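Local coordinates for protein proteolytically activated form of PPO4 Tyrosinase (PDB 4OUA) that hydroxylates monophenols and oxidises the resulting o-diphenols to o-quinones at a two-copper site, the first step of melanin synthesis, at residues Y168-I173 and K187-N192; E147-T152 and V161-L166. One frame throughout, in Å; residues are numbered along the deposited sequence.

The two contacts follow one another along the chain, both within the common central domain of tyrosinase. Interaction 2 comes first and closes the open end of the beta hairpin formed by strands 148-152 and 158-162, beside helix 25-39. Interaction 1 then opens at Tyr-168, two residues on from Leu-166, in the long loop that leads to helix 201-224. Their centres lie about 17 Å apart, yet Arg-191 bridges the gap, its NH2 making a weak hydrogen bond to Ile-165 O and a salt bridge to Asp-275. The hairpin is remote from the annotated sites, whereas the side chains of Phe-170 and Thr-189 lie about 11 Å from those of the copper ligands His-56 and His-254, placing interaction 1 in loops outside the ligand shell.

Interaction 1. Residues Y168-I173 and K187-N192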
loop_
_atom_site.group_PDB
_atom_site.type_symbol
_atom_site.label_atom_id
_atom_site.label_comp_id
_atom_site.label_asym_id
_atom_site.label_seq_id
_atom_site.Cartn_x
_atom_site.Cartn_y
_atom_site.Cartn_z
ATOM N N TYR A 168 1.959 13.541 -5.566
ATOM C CA TYR A 168 3.413 13.661 -5.568
ATOM C C TYR A 168 3.868 14.538 -6.727
ATOM O O TYR A 168 3.354 14.424 -7.842
ATOM C CB TYR A 168 4.082 12.289 -5.660
ATOM C CG TYR A 168 5.569 12.366 -5.927
ATOM C CD1 TYR A 168 6.444 12.837 -4.956
ATOM C CD2 TYR A 168 6.097 11.976 -7.149
ATOM C CE1 TYR A 168 7.804 12.915 -5.194
ATOM C CE2 TYR A 168 7.456 12.049 -7.397
ATOM C CZ TYR A 168 8.305 12.519 -6.415
ATOM O OH TYR A 168 9.658 12.595 -6.656
ATOM N N SER A 169 4.829 15.416 -6.461
ATOM C CA SER A 169 5.379 16.276 -7.498
ATOM C C SER A 169 6.708 15.723 -7.994
ATOM O O SER A 169 7.676 15.651 -7.240
ATOM C CB SER A 169 5.561 17.705 -6.980
ATOM O OG SER A 169 4.328 18.260 -6.552
ATOM N N PHE A 170 6.748 15.324 -9.262
ATOM C CA PHE A 170 7.974 14.805 -9.854
ATOM C C PHE A 170 9.027 15.904 -9.975
ATOM O O PHE A 170 8.715 17.042 -10.327
ATOM C CB PHE A 170 7.696 14.189 -11.226
ATOM C CG PHE A 170 6.884 12.925 -11.173
ATOM C CD1 PHE A 170 5.501 12.969 -11.233
ATOM C CD2 PHE A 170 7.506 11.692 -11.068
ATOM C CE1 PHE A 170 4.754 11.807 -11.185
ATOM C CE2 PHE A 170 6.765 10.526 -11.020
ATOM C CZ PHE A 170 5.387 10.583 -11.078
ATOM N N HIS A 171 10.274 15.553 -9.676
ATOM C CA HIS A 171 11.383 16.492 -9.776
ATOM C C HIS A 171 12.688 15.763 -10.081
ATOM O O HIS A 171 13.444 15.416 -9.174
ATOM C CB HIS A 171 11.515 17.309 -8.486
ATOM C CG HIS A 171 11.493 16.481 -7.238
ATOM N ND1 HIS A 171 12.613 15.851 -6.743
ATOM C CD2 HIS A 171 10.484 16.179 -6.387
ATOM C CE1 HIS A 171 12.297 15.197 -5.640
ATOM N NE2 HIS A 171 11.011 15.379 -5.402
ATOM N N PRO A 172 12.955 15.529 -11.372
ATOM C CA PRO A 172 12.058 15.921 -12.460
ATOM C C PRO A 172 11.148 14.778 -12.894
ATOM O O PRO A 172 11.124 13.732 -12.244
ATOM C CB PRO A 172 13.030 16.287 -13.576
ATOM C CG PRO A 172 14.154 15.308 -13.382
ATOM C CD PRO A 172 14.241 15.026 -11.889
ATOM N N ILE A 173 10.407 14.980 -13.978
ATOM C CA ILE A 173 9.686 13.883 -14.605
ATOM C C ILE A 173 10.712 12.950 -15.228
ATOM O O ILE A 173 11.374 13.312 -16.200
ATOM C CB ILE A 173 8.695 14.373 -15.675
ATOM C CG1 ILE A 173 7.624 15.265 -15.045
ATOM C CG2 ILE A 173 8.052 13.192 -16.386
ATOM C CD1 ILE A 173 6.620 15.803 -16.038
ATOM N N LYS A 187 3.053 17.176 -14.550
ATOM C CA LYS A 187 4.034 17.602 -13.562
ATOM C C LYS A 187 3.843 16.878 -12.231
ATOM O O LYS A 187 4.814 16.487 -11.584
ATOM C CB LYS A 187 3.958 19.119 -13.365
ATOM C CG LYS A 187 4.016 19.905 -14.672
ATOM C CD LYS A 187 4.088 21.404 -14.430
ATOM C CE LYS A 187 5.415 21.803 -13.798
ATOM N NZ LYS A 187 6.565 21.569 -14.714
ATOM N N THR A 188 2.590 16.700 -11.824
ATOM C CA THR A 188 2.294 15.959 -10.604
ATOM C C THR A 188 1.372 14.789 -10.910
ATOM O O THR A 188 0.792 14.713 -11.992
ATOM C CB THR A 188 1.637 16.854 -9.530
ATOM O OG1 THR A 188 0.241 17.011 -9.816
ATOM C CG2 THR A 188 2.304 18.222 -9.484
ATOM N N THR A 189 1.245 13.873 -9.957
ATOM C CA THR A 189 0.283 12.783 -10.077
ATOM C C THR A 189 -1.147 13.326 -10.087
ATOM O O THR A 189 -1.446 14.328 -9.439
ATOM C CB THR A 189 0.449 11.762 -8.939
ATOM O OG1 THR A 189 0.298 12.417 -7.674
ATOM C CG2 THR A 189 1.830 11.118 -9.007
ATOM N N VAL A 190 -2.029 12.667 -10.833
ATOM C CA VAL A 190 -3.390 13.165 -11.000
ATOM C C VAL A 190 -4.451 12.099 -10.746
ATOM O O VAL A 190 -4.309 10.951 -11.166
ATOM C CB VAL A 190 -3.594 13.745 -12.408
ATOM C CG1 VAL A 190 -5.071 13.944 -12.687
ATOM C CG2 VAL A 190 -2.840 15.058 -12.545
ATOM N N ARG A 191 -5.519 12.496 -10.060
ATOM C CA ARG A 191 -6.627 11.597 -9.754
ATOM C C ARG A 191 -7.884 11.960 -10.540
ATOM O O ARG A 191 -8.338 13.104 -10.505
ATOM C CB ARG A 191 -6.934 11.619 -8.255
ATOM C CG ARG A 191 -5.808 11.107 -7.377
ATOM C CD ARG A 191 -6.126 11.307 -5.904
ATOM N NE ARG A 191 -4.983 10.987 -5.055
ATOM C CZ ARG A 191 -4.928 11.231 -3.749
ATOM N NH1 ARG A 191 -5.953 11.803 -3.134
ATOM N NH2 ARG A 191 -3.843 10.905 -3.060
ATOM N N ASN A 192 -8.443 10.977 -11.242
ATOM C CA ASN A 192 -9.704 11.156 -11.956
ATOM C C ASN A 192 -9.669 12.338 -12.926
ATOM O O ASN A 192 -10.472 13.264 -12.808
ATOM C CB ASN A 192 -10.848 11.339 -10.952
ATOM C CG ASN A 192 -12.214 11.080 -11.561
ATOM O OD1 ASN A 192 -12.373 10.202 -12.411
ATOM N ND2 ASN A 192 -13.209 11.845 -11.127
#
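Thr-189 meets Tyr-168 and Phe-170 with its two branches. With chi1 at 58°, OG1 sits between the backbone N and carbonyl carbon and accepts from Tyr-168 N at 2.9 Å; CG2 lies 3.7 Å from Phe-170 CE1, the two side chains crossing at about a right angle. A valine in its place would probably leave Tyr-168 N without its acceptor. The backbone answers in return, Thr-189 N donating to Tyr-168 O (3.0 Å), while Phe-170 N bonds to Lys-187 O at 3.2 Å. That same Lys-187 oxygen lies in the plane of the Phe-170 ring, at its edge. One face of this ring receives the edge of Tyr-168, whose OH bonds to Gln-43; Phe-274 and Phe-177 also meet the phenylalanine, so a large apolar ring suits this buried place. Toward solvent, small residues let the chains close in: Thr-188 CG2 lies against Ser-169 OG (3.6 Å). Ile-173 CD1 reaches Lys-187 CA at 4.0 Å. Bonds on both sides of Ser-169 and Thr-188 make this a single beta bridge, here joining two irregular loop segments of the tyrosinase central domain near its copper site.

Interaction 2. Residues E147-T152 and V161-L166; sequences EQVKIT and VRNPIL
Asn-163 turns its CG away from the backbone N (chi1 -164°), which lays the carboxamide across Val-149, while Val-149 at chi1 -67° sends CG1 to meet it. The two side chains cross at about a right angle, with Val-149 CG1 3.3 Å from Asn-163 ND2. Asparagine suits this buried corner because both ends of its amide are used: ND2 donates to the backbone oxygens of Glu-142 and Leu-146, and OD1 accepts from Ile-165 N at 2.9 Å, forming an Asx turn that bends the chain out of the strand. Its backbone N also donates to Glu-147 O, at 2.8 Å.

Val-149 and Val-161 form the antiparallel hydrogen-bonded pair. Val-149 N reaches Val-161 O at 3.0 Å in a nearly straight bond, and Val-161 N returns to Val-149 O at 3.1 Å. The beta-branched residues suit extended strands, and here they share an apolar face with Ile-151, whose CD1 touches Val-161 CG2 at 3.7 Å beside helix 25-39. Gln-148 and Arg-162, the next, non-hydrogen-bonded pair, leave the backbone diverging on the exposed side, where long polar chains are well placed, but Gln-148 bends at its second torsion (-82°) and brings its amide back beside the Arg-162 backbone. Leu-166 CD1 comes up to the Glu-147 carboxylate, 3.8 Å from CD, and Glu-147 OE1 also has a long, weak ion pair with Arg-167 NH1.

The contact is thus held mainly by backbone hydrogen bonds between peptide groups and apolar packing, with a buried amide tying the hairpin's end to the preceding chain and to the following turn; charge probably adds little between the two segments.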
loop_
_atom_site.group_PDB
_atom_site.type_symbol
_atom_site.label_atom_id
_atom_site.label_comp_id
_atom_site.label_asym_id
_atom_site.label_seq_id
_atom_site.Cartn_x
_atom_site.Cartn_y
_atom_site.Cartn_z
ATOM N N GLU A 147 -6.446 20.770 0.538
ATOM C CA GLU A 147 -5.170 21.239 0.003
ATOM C C GLU A 147 -4.190 21.562 1.126
ATOM O O GLU A 147 -2.991 21.312 1.007
ATOM C CB GLU A 147 -5.378 22.471 -0.880
ATOM C CG GLU A 147 -6.021 22.176 -2.222
ATOM C CD GLU A 147 -5.079 21.466 -3.175
ATOM O OE1 GLU A 147 -3.857 21.454 -2.908
ATOM O OE2 GLU A 147 -5.560 20.924 -4.191
ATOM N N GLN A 148 -4.711 22.128 2.209
ATOM C CA GLN A 148 -3.910 22.420 3.391
ATOM C C GLN A 148 -4.431 21.599 4.566
ATOM O O GLN A 148 -5.635 21.366 4.679
ATOM C CB GLN A 148 -3.951 23.914 3.720
ATOM C CG GLN A 148 -3.578 24.829 2.557
ATOM C CD GLN A 148 -2.077 24.980 2.377
ATOM O OE1 GLN A 148 -1.313 24.898 3.339
ATOM N NE2 GLN A 148 -1.650 25.205 1.139
ATOM N N VAL A 149 -3.528 21.157 5.435
ATOM C CA VAL A 149 -3.915 20.341 6.582
ATOM C C VAL A 149 -3.308 20.860 7.881
ATOM O O VAL A 149 -2.195 21.382 7.893
ATOM C CB VAL A 149 -3.502 18.867 6.393
ATOM C CG1 VAL A 149 -4.303 18.225 5.265
ATOM C CG2 VAL A 149 -2.006 18.760 6.130
ATOM N N LYS A 150 -4.049 20.704 8.973
ATOM C CA LYS A 150 -3.599 21.156 10.284
ATOM C C LYS A 150 -2.682 20.140 10.960
ATOM O O LYS A 150 -3.050 18.979 11.149
ATOM C CB LYS A 150 -4.797 21.440 11.194
ATOM C CG LYS A 150 -5.711 22.555 10.719
ATOM C CD LYS A 150 -6.869 22.742 11.689
ATOM C CE LYS A 150 -7.818 23.837 11.233
ATOM N NZ LYS A 150 -8.977 23.974 12.159
ATOM N N ILE A 151 -1.485 20.585 11.328
ATOM C CA ILE A 151 -0.572 19.757 12.102
ATOM C C ILE A 151 -0.013 20.556 13.272
ATOM O O ILE A 151 -0.300 21.745 13.417
ATOM C CB ILE A 151 0.590 19.222 11.243
ATOM C CG1 ILE A 151 1.440 20.375 10.712
ATOM C CG2 ILE A 151 0.062 18.373 10.099
ATOM C CD1 ILE A 151 2.630 19.924 9.895
ATOM N N THR A 152 0.773 19.894 14.113
ATOM C CA THR A 152 1.422 20.567 15.228
ATOM C C THR A 152 2.838 20.968 14.837
ATOM O O THR A 152 3.613 20.145 14.345
ATOM C CB THR A 152 1.462 19.678 16.484
ATOM O OG1 THR A 152 0.128 19.461 16.960
ATOM C CG2 THR A 152 2.281 20.340 17.580
ATOM N N VAL A 161 0.052 23.279 6.784
ATOM C CA VAL A 161 0.988 23.134 5.677
ATOM C C VAL A 161 0.311 22.414 4.520
ATOM O O VAL A 161 -0.742 21.804 4.697
ATOM C CB VAL A 161 2.249 22.360 6.098
ATOM C CG1 VAL A 161 2.903 23.032 7.291
ATOM C CG2 VAL A 161 1.898 20.918 6.425
ATOM N N ARG A 162 0.913 22.487 3.337
ATOM C CA ARG A 162 0.327 21.860 2.157
ATOM C C ARG A 162 0.279 20.343 2.315
ATOM O O ARG A 162 1.169 19.738 2.914
ATOM C CB ARG A 162 1.096 22.249 0.893
ATOM C CG ARG A 162 2.545 21.790 0.846
ATOM C CD ARG A 162 3.240 22.370 -0.382
ATOM N NE ARG A 162 4.574 21.816 -0.598
ATOM C CZ ARG A 162 5.642 22.141 0.122
ATOM N NH1 ARG A 162 5.532 23.009 1.118
ATOM N NH2 ARG A 162 6.819 21.591 -0.146
ATOM N N ASN A 163 -0.777 19.741 1.776
ATOM C CA ASN A 163 -1.025 18.315 1.938
ATOM C C ASN A 163 -0.240 17.469 0.941
ATOM O O ASN A 163 -0.498 17.523 -0.262
ATOM C CB ASN A 163 -2.521 18.028 1.797
ATOM C CG ASN A 163 -2.904 16.660 2.320
ATOM O OD1 ASN A 163 -2.045 15.812 2.571
ATOM N ND2 ASN A 163 -4.202 16.434 2.486
ATOM N N PRO A 164 0.720 16.679 1.442
ATOM C CA PRO A 164 1.532 15.797 0.600
ATOM C C PRO A 164 0.804 14.504 0.240
ATOM O O PRO A 164 1.299 13.721 -0.569
ATOM C CB PRO A 164 2.751 15.510 1.476
ATOM C CG PRO A 164 2.218 15.575 2.864
ATOM C CD PRO A 164 1.141 16.633 2.854
ATOM N N ILE A 165 -0.364 14.293 0.838
ATOM C CA ILE A 165 -1.132 13.073 0.616
ATOM C C ILE A 165 -1.914 13.121 -0.696
ATOM O O ILE A 165 -2.183 12.084 -1.303
ATOM C CB ILE A 165 -2.111 12.811 1.780
ATOM C CG1 ILE A 165 -1.343 12.674 3.096
ATOM C CG2 ILE A 165 -2.939 11.567 1.519
ATOM C CD1 ILE A 165 -2.221 12.360 4.286
ATOM N N LEU A 166 -2.272 14.324 -1.132
ATOM C CA LEU A 166 -3.056 14.490 -2.351
ATOM C C LEU A 166 -2.308 14.028 -3.600
ATOM O O LEU A 166 -2.858 13.310 -4.433
ATOM C CB LEU A 166 -3.482 15.950 -2.520
ATOM C CG LEU A 166 -4.497 16.494 -1.512
ATOM C CD1 LEU A 166 -4.976 17.872 -1.933
ATOM C CD2 LEU A 166 -5.671 15.544 -1.357
#